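Local coordinates for protein putative S41 protease (PDB 3K50) that is a putative serine peptidase of family S41, probably cleaving peptide bonds, with a PDZ-like domain joined to a ClpP/crotonase-type catalytic fold, at residues Y81-L84 and T88-N91; L108-W113 and Y370-Y375; L376-P381 and N386-N391. All blocks are in the same frame, centred on the assembly; numbering follows the deposited sequence.

Contact 1: residues Y81-L84 and T88-N91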
ATOM      1  N   TYR A  81       7.089 -20.554  -3.806  1.00 33.01           N
ATOM      2  CA  TYR A  81       8.477 -20.993  -3.895  1.00 37.04           C
ATOM      3  C   TYR A  81       8.449 -22.450  -4.287  1.00 38.90           C
ATOM      4  O   TYR A  81       7.670 -23.226  -3.732  1.00 37.77           O
ATOM      5  CB  TYR A  81       9.212 -20.888  -2.546  1.00 36.92           C
ATOM      6  CG  TYR A  81       9.531 -19.503  -2.153  1.00 33.86           C
ATOM      7  CD1 TYR A  81       8.536 -18.661  -1.667  1.00 37.15           C
ATOM      8  CD2 TYR A  81      10.825 -18.999  -2.262  1.00 33.23           C
ATOM      9  CE1 TYR A  81       8.804 -17.370  -1.328  1.00 37.74           C
ATOM     10  CE2 TYR A  81      11.095 -17.679  -1.937  1.00 34.31           C
ATOM     11  CZ  TYR A  81      10.072 -16.882  -1.443  1.00 37.63           C
ATOM     12  OH  TYR A  81      10.308 -15.584  -1.069  1.00 37.43           O
ATOM     13  N   LYS A  82       9.325 -22.829  -5.209  1.00 43.73           N
ATOM     14  CA  LYS A  82       9.415 -24.201  -5.710  1.00 48.55           C
ATOM     15  C   LYS A  82       9.764 -25.189  -4.593  1.00 50.66           C
ATOM     16  O   LYS A  82      10.631 -24.895  -3.767  1.00 51.59           O
ATOM     17  CB  LYS A  82      10.500 -24.250  -6.789  1.00 51.38           C
ATOM     18  CG  LYS A  82      10.470 -25.453  -7.694  1.00 56.11           C
ATOM     19  CD  LYS A  82       9.483 -25.234  -8.817  1.00 63.39           C
ATOM     20  CE  LYS A  82       9.414 -26.444  -9.726  1.00 69.60           C
ATOM     21  NZ  LYS A  82       8.676 -26.133 -10.982  1.00 72.70           N
ATOM     22  N   VAL A  83       9.084 -26.342  -4.557  1.00 52.42           N
ATOM     23  CA  VAL A  83       9.333 -27.388  -3.551  1.00 54.92           C
ATOM     24  C   VAL A  83      10.557 -28.270  -3.907  1.00 58.35           C
ATOM     25  O   VAL A  83      10.862 -28.495  -5.099  1.00 56.71           O
ATOM     26  CB  VAL A  83       8.088 -28.301  -3.340  1.00 55.08           C
ATOM     27  CG1 VAL A  83       8.410 -29.546  -2.455  1.00 52.01           C
ATOM     28  CG2 VAL A  83       6.969 -27.535  -2.734  1.00 54.33           C
ATOM     29  N   LEU A  84      11.230 -28.758  -2.849  1.00 61.82           N
ATOM     30  CA  LEU A  84      12.421 -29.627  -2.932  1.00 65.28           C
ATOM     31  C   LEU A  84      12.232 -30.849  -3.836  1.00 68.64           C
ATOM     32  O   LEU A  84      11.559 -31.830  -3.473  1.00 68.09           O
ATOM     33  CB  LEU A  84      12.855 -30.114  -1.537  1.00 64.94           C
ATOM     34  N   THR A  88       6.240 -30.249 -10.102  1.00 59.79           N
ATOM     35  CA  THR A  88       5.123 -29.347 -10.265  1.00 55.77           C
ATOM     36  C   THR A  88       4.717 -28.557  -8.983  1.00 51.93           C
ATOM     37  O   THR A  88       3.901 -27.616  -9.073  1.00 48.73           O
ATOM     38  CB  THR A  88       3.929 -30.171 -10.810  1.00 54.70           C
ATOM     39  N   ALA A  89       5.330 -28.888  -7.827  1.00 47.51           N
ATOM     40  CA  ALA A  89       4.889 -28.352  -6.517  1.00 42.02           C
ATOM     41  C   ALA A  89       5.571 -27.072  -5.997  1.00 40.48           C
ATOM     42  O   ALA A  89       6.735 -26.750  -6.308  1.00 38.49           O
ATOM     43  CB  ALA A  89       4.933 -29.466  -5.436  1.00 38.57           C
ATOM     44  N   TYR A  90       4.800 -26.339  -5.202  1.00 38.77           N
ATOM     45  CA  TYR A  90       5.257 -25.079  -4.630  1.00 39.02           C
ATOM     46  C   TYR A  90       4.741 -24.960  -3.235  1.00 36.17           C
ATOM     47  O   TYR A  90       3.710 -25.514  -2.921  1.00 35.81           O
ATOM     48  CB  TYR A  90       4.703 -23.891  -5.417  1.00 39.69           C
ATOM     49  CG  TYR A  90       5.215 -23.756  -6.819  1.00 39.98           C
ATOM     50  CD1 TYR A  90       4.683 -24.513  -7.870  1.00 45.07           C
ATOM     51  CD2 TYR A  90       6.206 -22.829  -7.108  1.00 41.92           C
ATOM     52  CE1 TYR A  90       5.183 -24.365  -9.173  1.00 38.60           C
ATOM     53  CE2 TYR A  90       6.696 -22.680  -8.361  1.00 36.82           C
ATOM     54  CZ  TYR A  90       6.205 -23.457  -9.387  1.00 41.27           C
ATOM     55  OH  TYR A  90       6.721 -23.241 -10.625  1.00 46.17           O
ATOM     56  N   ASN A  91       5.476 -24.226  -2.409  1.00 36.30           N
ATOM     57  CA  ASN A  91       5.054 -23.860  -1.055  1.00 34.96           C
ATOM     58  C   ASN A  91       4.652 -22.388  -1.088  1.00 33.10           C
ATOM     59  O   ASN A  91       5.323 -21.587  -1.734  1.00 27.99           O
ATOM     60  CB  ASN A  91       6.181 -24.075  -0.053  1.00 33.70           C
ATOM     61  CG  ASN A  91       6.473 -25.527   0.185  1.00 35.13           C
ATOM     62  OD1 ASN A  91       5.565 -26.321   0.304  1.00 37.81           O
ATOM     63  ND2 ASN A  91       7.762 -25.880   0.296  1.00 32.62           N
TER
HETATM   64  O   HOH W   1      10.058 -24.164  -0.714  1.00 58.36           O

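Contact 2: residues L108-W113 and Y370-Y375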
ATOM      1  N   LEU A 108      -3.415 -18.916  11.061  1.00 38.02           N
ATOM      2  CA  LEU A 108      -2.315 -18.601  10.159  1.00 31.62           C
ATOM      3  C   LEU A 108      -1.730 -17.230  10.462  1.00 31.12           C
ATOM      4  O   LEU A 108      -2.421 -16.313  10.925  1.00 29.50           O
ATOM      5  CB  LEU A 108      -2.752 -18.709   8.702  1.00 33.58           C
ATOM      6  CG  LEU A 108      -3.196 -20.051   8.099  1.00 28.82           C
ATOM      7  CD1 LEU A 108      -3.730 -19.802   6.709  1.00 29.86           C
ATOM      8  CD2 LEU A 108      -2.047 -21.036   8.068  1.00 32.74           C
ATOM      9  N   GLN A 109      -0.440 -17.105  10.183  1.00 28.46           N
ATOM     10  CA  GLN A 109       0.299 -15.894  10.434  1.00 31.02           C
ATOM     11  C   GLN A 109       1.309 -15.676   9.343  1.00 28.84           C
ATOM     12  O   GLN A 109       1.756 -16.626   8.710  1.00 29.42           O
ATOM     13  CB  GLN A 109       1.131 -16.036  11.724  1.00 34.10           C
ATOM     14  CG  GLN A 109       0.373 -16.234  12.985  1.00 37.40           C
ATOM     15  CD  GLN A 109       1.272 -16.133  14.174  1.00 40.99           C
ATOM     16  OE1 GLN A 109       1.829 -15.066  14.464  1.00 47.47           O
ATOM     17  NE2 GLN A 109       1.442 -17.235  14.856  1.00 35.78           N
ATOM     18  N   ARG A 110       1.711 -14.444   9.162  1.00 29.78           N
ATOM     19  CA  ARG A 110       2.844 -14.135   8.294  1.00 27.58           C
ATOM     20  C   ARG A 110       4.073 -14.948   8.718  1.00 28.24           C
ATOM     21  O   ARG A 110       4.419 -14.979   9.915  1.00 31.93           O
ATOM     22  CB  ARG A 110       3.113 -12.628   8.384  1.00 29.29           C
ATOM     23  CG  ARG A 110       4.367 -12.206   7.668  1.00 30.81           C
ATOM     24  CD  ARG A 110       4.578 -10.754   7.788  1.00 25.46           C
ATOM     25  NE  ARG A 110       5.959 -10.369   7.337  1.00 38.81           N
ATOM     26  CZ  ARG A 110       6.246  -9.931   6.127  1.00 32.63           C
ATOM     27  NH1 ARG A 110       5.297  -9.811   5.230  1.00 45.43           N
ATOM     28  NH2 ARG A 110       7.467  -9.605   5.799  1.00 32.34           N
ATOM     29  N   GLY A 111       4.725 -15.616   7.756  1.00 27.40           N
ATOM     30  CA  GLY A 111       5.864 -16.494   8.019  1.00 27.72           C
ATOM     31  C   GLY A 111       5.468 -17.967   7.961  1.00 28.38           C
ATOM     32  O   GLY A 111       6.308 -18.841   7.865  1.00 28.03           O
ATOM     33  N   HIS A 112       4.183 -18.255   8.066  1.00 27.55           N
ATOM     34  CA  HIS A 112       3.732 -19.612   7.843  1.00 29.11           C
ATOM     35  C   HIS A 112       3.757 -19.894   6.361  1.00 29.93           C
ATOM     36  O   HIS A 112       3.551 -19.001   5.527  1.00 29.08           O
ATOM     37  CB  HIS A 112       2.306 -19.828   8.318  1.00 31.84           C
ATOM     38  CG  HIS A 112       2.189 -20.073   9.782  1.00 34.20           C
ATOM     39  ND1 HIS A 112       1.167 -19.554  10.537  1.00 36.04           N
ATOM     40  CD2 HIS A 112       2.964 -20.790  10.632  1.00 35.64           C
ATOM     41  CE1 HIS A 112       1.314 -19.940  11.786  1.00 33.13           C
ATOM     42  NE2 HIS A 112       2.397 -20.689  11.870  1.00 36.46           N
ATOM     43  N   TRP A 113       3.973 -21.158   6.041  1.00 30.42           N
ATOM     44  CA  TRP A 113       4.001 -21.615   4.658  1.00 32.60           C
ATOM     45  C   TRP A 113       2.912 -22.650   4.486  1.00 32.10           C
ATOM     46  O   TRP A 113       2.797 -23.539   5.332  1.00 29.69           O
ATOM     47  CB  TRP A 113       5.309 -22.302   4.339  1.00 31.72           C
ATOM     48  CG  TRP A 113       6.544 -21.470   4.420  1.00 36.13           C
ATOM     49  CD1 TRP A 113       7.142 -21.019   5.538  1.00 33.79           C
ATOM     50  CD2 TRP A 113       7.391 -21.091   3.331  1.00 31.99           C
ATOM     51  NE1 TRP A 113       8.301 -20.346   5.227  1.00 36.52           N
ATOM     52  CE2 TRP A 113       8.476 -20.374   3.875  1.00 39.62           C
ATOM     53  CE3 TRP A 113       7.324 -21.256   1.947  1.00 30.35           C
ATOM     54  CZ2 TRP A 113       9.479 -19.818   3.086  1.00 33.97           C
ATOM     55  CZ3 TRP A 113       8.342 -20.739   1.168  1.00 34.82           C
ATOM     56  CH2 TRP A 113       9.413 -20.018   1.751  1.00 32.47           C
ATOM     57  N   TYR A 370      17.105  -3.474   1.583  1.00 30.39           N
ATOM     58  CA  TYR A 370      16.801  -4.761   2.159  1.00 29.62           C
ATOM     59  C   TYR A 370      15.616  -5.378   1.423  1.00 31.46           C
ATOM     60  O   TYR A 370      14.511  -4.825   1.443  1.00 27.64           O
ATOM     61  CB  TYR A 370      16.413  -4.617   3.634  1.00 27.98           C
ATOM     62  CG  TYR A 370      17.577  -4.436   4.559  1.00 28.96           C
ATOM     63  CD1 TYR A 370      18.102  -3.170   4.825  1.00 30.48           C
ATOM     64  CD2 TYR A 370      18.146  -5.534   5.216  1.00 32.02           C
ATOM     65  CE1 TYR A 370      19.183  -3.011   5.674  1.00 32.79           C
ATOM     66  CE2 TYR A 370      19.231  -5.381   6.039  1.00 32.17           C
ATOM     67  CZ  TYR A 370      19.744  -4.107   6.263  1.00 33.56           C
ATOM     68  OH  TYR A 370      20.813  -3.939   7.101  1.00 34.95           O
ATOM     69  N   ASN A 371      15.864  -6.487   0.717  1.00 30.32           N
ATOM     70  CA  ASN A 371      14.810  -7.231   0.032  1.00 30.45           C
ATOM     71  C   ASN A 371      14.320  -8.280   1.031  1.00 27.70           C
ATOM     72  O   ASN A 371      15.023  -9.211   1.333  1.00 27.19           O
ATOM     73  CB  ASN A 371      15.341  -7.935  -1.220  1.00 29.14           C
ATOM     74  CG  ASN A 371      14.281  -8.764  -1.929  1.00 32.32           C
ATOM     75  OD1 ASN A 371      13.124  -8.868  -1.503  1.00 41.35           O
ATOM     76  ND2 ASN A 371      14.686  -9.386  -3.027  1.00 46.58           N
ATOM     77  N   GLU A 372      13.087  -8.163   1.491  1.00 27.30           N
ATOM     78  CA  GLU A 372      12.587  -9.077   2.507  1.00 25.82           C
ATOM     79  C   GLU A 372      12.609 -10.558   2.071  1.00 29.18           C
ATOM     80  O   GLU A 372      12.766 -11.455   2.904  1.00 30.49           O
ATOM     81  CB  GLU A 372      11.194  -8.663   2.908  1.00 26.62           C
ATOM     82  CG  GLU A 372      10.094  -8.720   1.790  1.00 26.33           C
ATOM     83  CD  GLU A 372       8.705  -8.260   2.266  1.00 30.21           C
ATOM     84  OE1 GLU A 372       8.549  -7.932   3.466  1.00 29.43           O
ATOM     85  OE2 GLU A 372       7.755  -8.221   1.431  1.00 29.77           O
ATOM     86  N   ASP A 373      12.417 -10.812   0.769  1.00 27.90           N
ATOM     87  CA  ASP A 373      12.475 -12.162   0.236  1.00 28.57           C
ATOM     88  C   ASP A 373      13.844 -12.840   0.297  1.00 29.95           C
ATOM     89  O   ASP A 373      13.898 -14.048   0.120  1.00 31.42           O
ATOM     90  CB  ASP A 373      11.942 -12.212  -1.188  1.00 32.42           C
ATOM     91  CG  ASP A 373      10.499 -11.704  -1.302  1.00 39.50           C
ATOM     92  OD1 ASP A 373       9.761 -11.772  -0.315  1.00 32.19           O
ATOM     93  OD2 ASP A 373      10.124 -11.218  -2.384  1.00 41.80           O
ATOM     94  N   SER A 374      14.930 -12.092   0.543  0.60 32.15           N
ATOM     95  CA  SER A 374      16.295 -12.681   0.664  0.60 31.19           C
ATOM     96  C   SER A 374      16.643 -13.170   2.082  0.60 28.15           C
ATOM     97  O   SER A 374      17.661 -13.841   2.283  0.60 29.00           O
ATOM     98  CB  SER A 374      17.360 -11.667   0.202  0.60 32.09           C
ATOM     99  OG  SER A 374      17.279 -11.436  -1.195  0.60 38.68           O
ATOM    100  N   TYR A 375      15.770 -12.881   3.048  1.00 28.69           N
ATOM    101  CA  TYR A 375      16.018 -13.188   4.426  1.00 27.48           C
ATOM    102  C   TYR A 375      14.868 -14.032   4.986  1.00 28.90           C
ATOM    103  O   TYR A 375      14.112 -13.570   5.861  1.00 29.39           O
ATOM    104  CB  TYR A 375      16.115 -11.872   5.207  1.00 29.12           C
ATOM    105  CG  TYR A 375      17.227 -10.924   4.860  1.00 23.20           C
ATOM    106  CD1 TYR A 375      17.115 -10.033   3.804  1.00 25.67           C
ATOM    107  CD2 TYR A 375      18.376 -10.878   5.631  1.00 28.56           C
ATOM    108  CE1 TYR A 375      18.157  -9.166   3.514  1.00 23.10           C
ATOM    109  CE2 TYR A 375      19.398 -10.011   5.365  1.00 27.56           C
ATOM    110  CZ  TYR A 375      19.306  -9.168   4.298  1.00 23.37           C
ATOM    111  OH  TYR A 375      20.380  -8.301   4.102  1.00 29.87           O
TER

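Contact 3: residues L376-P381 and N386-N391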
ATOM      1  N   LEU A 376      14.797 -15.268   4.529  1.00 27.15           N
ATOM      2  CA  LEU A 376      13.694 -16.151   4.917  1.00 31.10           C
ATOM      3  C   LEU A 376      13.674 -16.488   6.392  1.00 30.22           C
ATOM      4  O   LEU A 376      12.602 -16.570   6.985  1.00 34.65           O
ATOM      5  CB  LEU A 376      13.695 -17.428   4.059  1.00 30.84           C
ATOM      6  CG  LEU A 376      13.408 -17.191   2.568  1.00 37.06           C
ATOM      7  CD1 LEU A 376      13.390 -18.537   1.812  1.00 33.41           C
ATOM      8  CD2 LEU A 376      12.131 -16.395   2.309  1.00 30.84           C
ATOM      9  N   SER A 377      14.842 -16.611   7.014  1.00 31.87           N
ATOM     10  CA  SER A 377      14.895 -16.924   8.448  1.00 32.05           C
ATOM     11  C   SER A 377      14.338 -15.790   9.347  1.00 32.32           C
ATOM     12  O   SER A 377      13.924 -16.033  10.500  1.00 33.26           O
ATOM     13  CB  SER A 377      16.306 -17.282   8.858  1.00 33.04           C
ATOM     14  OG  SER A 377      17.079 -16.101   8.968  1.00 33.62           O
ATOM     15  N   THR A 378      14.328 -14.560   8.857  1.00 28.38           N
ATOM     16  CA  THR A 378      13.690 -13.469   9.593  1.00 29.56           C
ATOM     17  C   THR A 378      12.380 -12.898   8.906  1.00 28.95           C
ATOM     18  O   THR A 378      11.961 -11.771   9.181  1.00 27.06           O
ATOM     19  CB  THR A 378      14.677 -12.358   9.910  1.00 29.90           C
ATOM     20  OG1 THR A 378      15.341 -11.966   8.715  1.00 25.77           O
ATOM     21  CG2 THR A 378      15.729 -12.840  10.945  1.00 22.66           C
ATOM     22  N   TYR A 379      11.757 -13.675   8.028  1.00 29.95           N
ATOM     23  CA  TYR A 379      10.446 -13.316   7.448  1.00 26.86           C
ATOM     24  C   TYR A 379       9.417 -13.663   8.542  1.00 31.09           C
ATOM     25  O   TYR A 379       9.032 -14.829   8.706  1.00 29.38           O
ATOM     26  CB  TYR A 379      10.242 -14.100   6.176  1.00 29.30           C
ATOM     27  CG  TYR A 379       9.194 -13.558   5.247  1.00 28.18           C
ATOM     28  CD1 TYR A 379       7.864 -13.763   5.481  1.00 28.94           C
ATOM     29  CD2 TYR A 379       9.560 -12.837   4.117  1.00 27.71           C
ATOM     30  CE1 TYR A 379       6.913 -13.282   4.610  1.00 32.70           C
ATOM     31  CE2 TYR A 379       8.599 -12.338   3.231  1.00 28.04           C
ATOM     32  CZ  TYR A 379       7.292 -12.561   3.485  1.00 26.20           C
ATOM     33  OH  TYR A 379       6.331 -12.109   2.600  1.00 31.99           O
ATOM     34  N   LEU A 380       9.028 -12.646   9.320  1.00 32.14           N
ATOM     35  CA  LEU A 380       8.297 -12.859  10.561  1.00 32.32           C
ATOM     36  C   LEU A 380       7.124 -11.931  10.696  1.00 29.75           C
ATOM     37  O   LEU A 380       7.033 -10.973   9.933  1.00 32.31           O
ATOM     38  CB  LEU A 380       9.248 -12.602  11.745  1.00 34.62           C
ATOM     39  CG  LEU A 380      10.370 -13.592  11.991  1.00 34.44           C
ATOM     40  CD1 LEU A 380      11.395 -13.016  12.923  1.00 29.66           C
ATOM     41  CD2 LEU A 380       9.778 -14.973  12.491  1.00 32.10           C
ATOM     42  N   PRO A 381       6.192 -12.231  11.651  1.00 28.69           N
ATOM     43  CA  PRO A 381       5.088 -11.332  11.849  1.00 27.47           C
ATOM     44  C   PRO A 381       5.483  -9.883  12.031  1.00 28.61           C
ATOM     45  O   PRO A 381       6.509  -9.589  12.633  1.00 26.34           O
ATOM     46  CB  PRO A 381       4.449 -11.830  13.151  1.00 29.47           C
ATOM     47  CG  PRO A 381       4.695 -13.379  13.049  1.00 29.40           C
ATOM     48  CD  PRO A 381       6.059 -13.463  12.483  1.00 23.69           C
ATOM     49  N   ASN A 386      12.687  -8.978  15.415  1.00 30.02           N
ATOM     50  CA  ASN A 386      13.649  -9.675  14.557  1.00 27.34           C
ATOM     51  C   ASN A 386      13.176  -9.710  13.105  1.00 30.26           C
ATOM     52  O   ASN A 386      13.911 -10.173  12.236  1.00 27.36           O
ATOM     53  CB  ASN A 386      13.883 -11.085  15.025  1.00 26.95           C
ATOM     54  CG  ASN A 386      14.500 -11.174  16.412  1.00 31.80           C
ATOM     55  OD1 ASN A 386      14.042 -11.964  17.227  1.00 41.31           O
ATOM     56  ND2 ASN A 386      15.562 -10.408  16.667  1.00 35.57           N
ATOM     57  N   GLU A 387      11.988  -9.169  12.814  1.00 27.71           N
ATOM     58  CA  GLU A 387      11.498  -9.130  11.451  1.00 28.08           C
ATOM     59  C   GLU A 387      12.459  -8.263  10.673  1.00 28.94           C
ATOM     60  O   GLU A 387      12.811  -7.183  11.144  1.00 30.07           O
ATOM     61  CB  GLU A 387      10.078  -8.593  11.350  1.00 27.20           C
ATOM     62  CG  GLU A 387       9.551  -8.582   9.886  1.00 25.80           C
ATOM     63  CD  GLU A 387       9.955  -7.335   9.101  1.00 26.02           C
ATOM     64  OE1 GLU A 387       9.877  -6.257   9.697  1.00 27.20           O
ATOM     65  OE2 GLU A 387      10.303  -7.435   7.888  1.00 27.92           O
ATOM     66  N   THR A 388      12.864  -8.744   9.493  1.00 26.92           N
ATOM     67  CA  THR A 388      13.942  -8.101   8.703  1.00 29.30           C
ATOM     68  C   THR A 388      13.937  -6.549   8.655  1.00 29.43           C
ATOM     69  O   THR A 388      14.872  -5.925   9.147  1.00 28.93           O
ATOM     70  CB  THR A 388      13.999  -8.687   7.279  1.00 25.67           C
ATOM     71  OG1 THR A 388      13.991 -10.124   7.371  1.00 27.76           O
ATOM     72  CG2 THR A 388      15.234  -8.242   6.514  1.00 24.56           C
ATOM     73  N   LEU A 389      12.893  -5.939   8.072  1.00 30.95           N
ATOM     74  CA  LEU A 389      12.946  -4.502   7.835  1.00 29.83           C
ATOM     75  C   LEU A 389      12.827  -3.733   9.139  1.00 31.48           C
ATOM     76  O   LEU A 389      13.512  -2.745   9.311  1.00 27.02           O
ATOM     77  CB  LEU A 389      11.907  -4.030   6.784  1.00 31.92           C
ATOM     78  CG  LEU A 389      11.832  -4.772   5.449  1.00 36.34           C
ATOM     79  CD1 LEU A 389      10.798  -4.101   4.449  1.00 32.58           C
ATOM     80  CD2 LEU A 389      13.201  -4.877   4.833  1.00 32.00           C
ATOM     81  N   LEU A 390      12.022  -4.211  10.094  1.00 28.42           N
ATOM     82  CA  LEU A 390      11.924  -3.481  11.370  1.00 29.12           C
ATOM     83  C   LEU A 390      13.254  -3.629  12.121  1.00 29.01           C
ATOM     84  O   LEU A 390      13.750  -2.695  12.628  1.00 28.12           O
ATOM     85  CB  LEU A 390      10.750  -3.966  12.219  1.00 28.16           C
ATOM     86  CG  LEU A 390      10.707  -3.542  13.709  1.00 29.73           C
ATOM     87  CD1 LEU A 390      10.657  -2.015  13.829  1.00 27.08           C
ATOM     88  CD2 LEU A 390       9.548  -4.170  14.405  1.00 24.45           C
ATOM     89  N   ASN A 391      13.828  -4.821  12.139  1.00 29.39           N
ATOM     90  CA  ASN A 391      15.107  -5.037  12.786  1.00 30.48           C
ATOM     91  C   ASN A 391      16.177  -4.094  12.221  1.00 31.18           C
ATOM     92  O   ASN A 391      17.016  -3.587  12.951  1.00 32.86           O
ATOM     93  CB  ASN A 391      15.576  -6.469  12.614  1.00 29.77           C
ATOM     94  CG  ASN A 391      16.789  -6.765  13.457  1.00 29.86           C
ATOM     95  OD1 ASN A 391      17.886  -6.737  12.959  1.00 30.73           O
ATOM     96  ND2 ASN A 391      16.595  -6.925  14.756  1.00 32.32           N
TER

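Contact 1: residues Y81-L84 and T88-N91
Lys82 lies obliquely across the ring of Tyr90, with its CD 3.8 Å from Tyr90 CZ. Lys82 CG lies opposite the backbone N (chi1 -163°), and a bend at chi2 (84°) carries CD over the outer carbons of the ring. Lys82 NZ ends beside the phenol, 3.5 Å from Tyr90 OH, but its hydrogen bond goes to Asp87 O in the connecting turn. The inner part of the same ring rests near the peptide between Tyr81 and Lys82. These residues close a beta hairpin at the edge of the antiparallel sheet that includes the PDZ-like region. Tyr81 and Asn91 form its hydrogen-bonded pair, with Asn91 N giving to Tyr81 O at 2.8 Å and Tyr81 N to Asn91 O at 2.9 Å. Beyond the non-hydrogen-bonded pair Lys82-Tyr90, Val83 N gives a hydrogen bond to Ala89 O at 3.0 Å. Val83 points toward the other strand: its CG2 sits 3.4 Å from Tyr90 C and touches the Asn91 amide, while the same methyl meets Ala89 CB at 3.9 Å. A water accepts from Asn91 ND2 and donates to Lys82 O.

Contact 2: residues L108-W113 and Y370-Y375
A single ion pair, Arg110 with Glu372, makes the whole direct contact between two loops 257 residues apart in sequence, and only 62 Å² is buried between them. It bridges two parts of the fold: Arg110 lies in a type II beta turn, Gln109 to His112, within the PDZ-like region, whereas Glu372 begins a short 3-10 segment, 372-374, on the way from strand 368-369 of the mixed sheet to helix 388-398. The evidence for the bridge is directional. Arg110 NH2 gives to Glu372 OE1 at 3.1 Å with an N-H...O angle of 154°, and the oxygen sits at the edge of the guanidinium, near its plane. The carboxylate is met differently, from above its own plane, the two flat groups being turned 39° from each other. The arginine chain is extended from CG to NE and spans the gap, while Glu372 leaves its backbone with CG between N and the carbonyl carbon (chi1 63°) and then runs extended past the arginine tip at an angle, so that OE1 alone meets NH2.

Both charged ends are buried and have further partners. Arg110 NE turns to Leu380 O, NH1 bonds to Ser95 O and Tyr233 OH, and the guanidinium makes a cation-pi contact with Tyr379; Glu372 OE1 also pairs with Arg232, and OE2 with Tyr233 OH. Such a network should restrict the rotation of both groups. Each loop is braced internally as well. In the turn, His112 N bonds to Gln109 O and Gln109 N to His112 ND1, while in the other loop Asn371 forms an Asx turn, its OD1 accepting from Asp373 N at 3.1 Å.

Contact 3: residues L376-P381 and N386-N391
The backbones of 376-381 and 386-391 come closest at Leu380 and Glu387, CA to CA 5.0 Å, and Thr388 N gives a hydrogen bond to Thr378 O at 3.2 Å. Together they enclose a compact loop that leads into the N-terminus of helix 388-398, with Glu387 as the N-cap. The carboxylate of that residue turns back over the first turn: OE1 accepts from Leu390 N and OE2 from Leu389 N, each donor standing well above the carboxylate plane. A bend at chi2 (-85°) folds the chain so that both oxygens reach these amides, and Arg232 adds a salt bridge to OE2. The helix end and the arginine would both be expected to stabilise the negative charge.

Across the loop, the aliphatic part of Glu387 packs on the backbone and side chain of Leu380, its CG 3.5 Å from Leu380 O. The Leu380 side chain lies alongside that of Asn386, both pointing the same way, and its CD1 touches Asn386 CB at 3.8 Å. Thr378 faces the helix from the other arm of the loop. Its CB stands 3.3 Å from Asn386 O, and the CA of Glu387 makes a C-H...O contact with Thr378 O, so the carbonyl that receives Thr388 N is approached by a second donor.

The two threonine side chains cross at about a right angle. With OG1 placed between the backbone N and the carbonyl carbon (chi1 52°), Thr378 presents its hydroxyl to the helix. Thr378 OG1, which also has a weak hydrogen bond with Tyr375 O, lies 2.6 Å from Thr388 OG1.

How the contacts relate
Contacts 2 and 3 adjoin, their centres 7 Å apart, and share a junction: Arg110 NE lies 2.9 Å from Leu380 O, a probable hydrogen bond, while Tyr370 CB packs on Leu389 CD2 at 3.4 Å. Arg232 ties them further by pairing with both Glu372 and Glu387. The centre of contact 1 is about 16 Å from that of contact 2 and 22 Å from that of contact 3; it connects through Tyr81, whose CD1 lies 3.5 Å from Trp113 CZ3 in an edge-to-face pair and whose OH lies 3.9 Å from Leu376 CD2. Bound glycerol, probably from crystallisation, comes within about 4 Å of the Glu372 side chain and within about 4 Å of that of Tyr379.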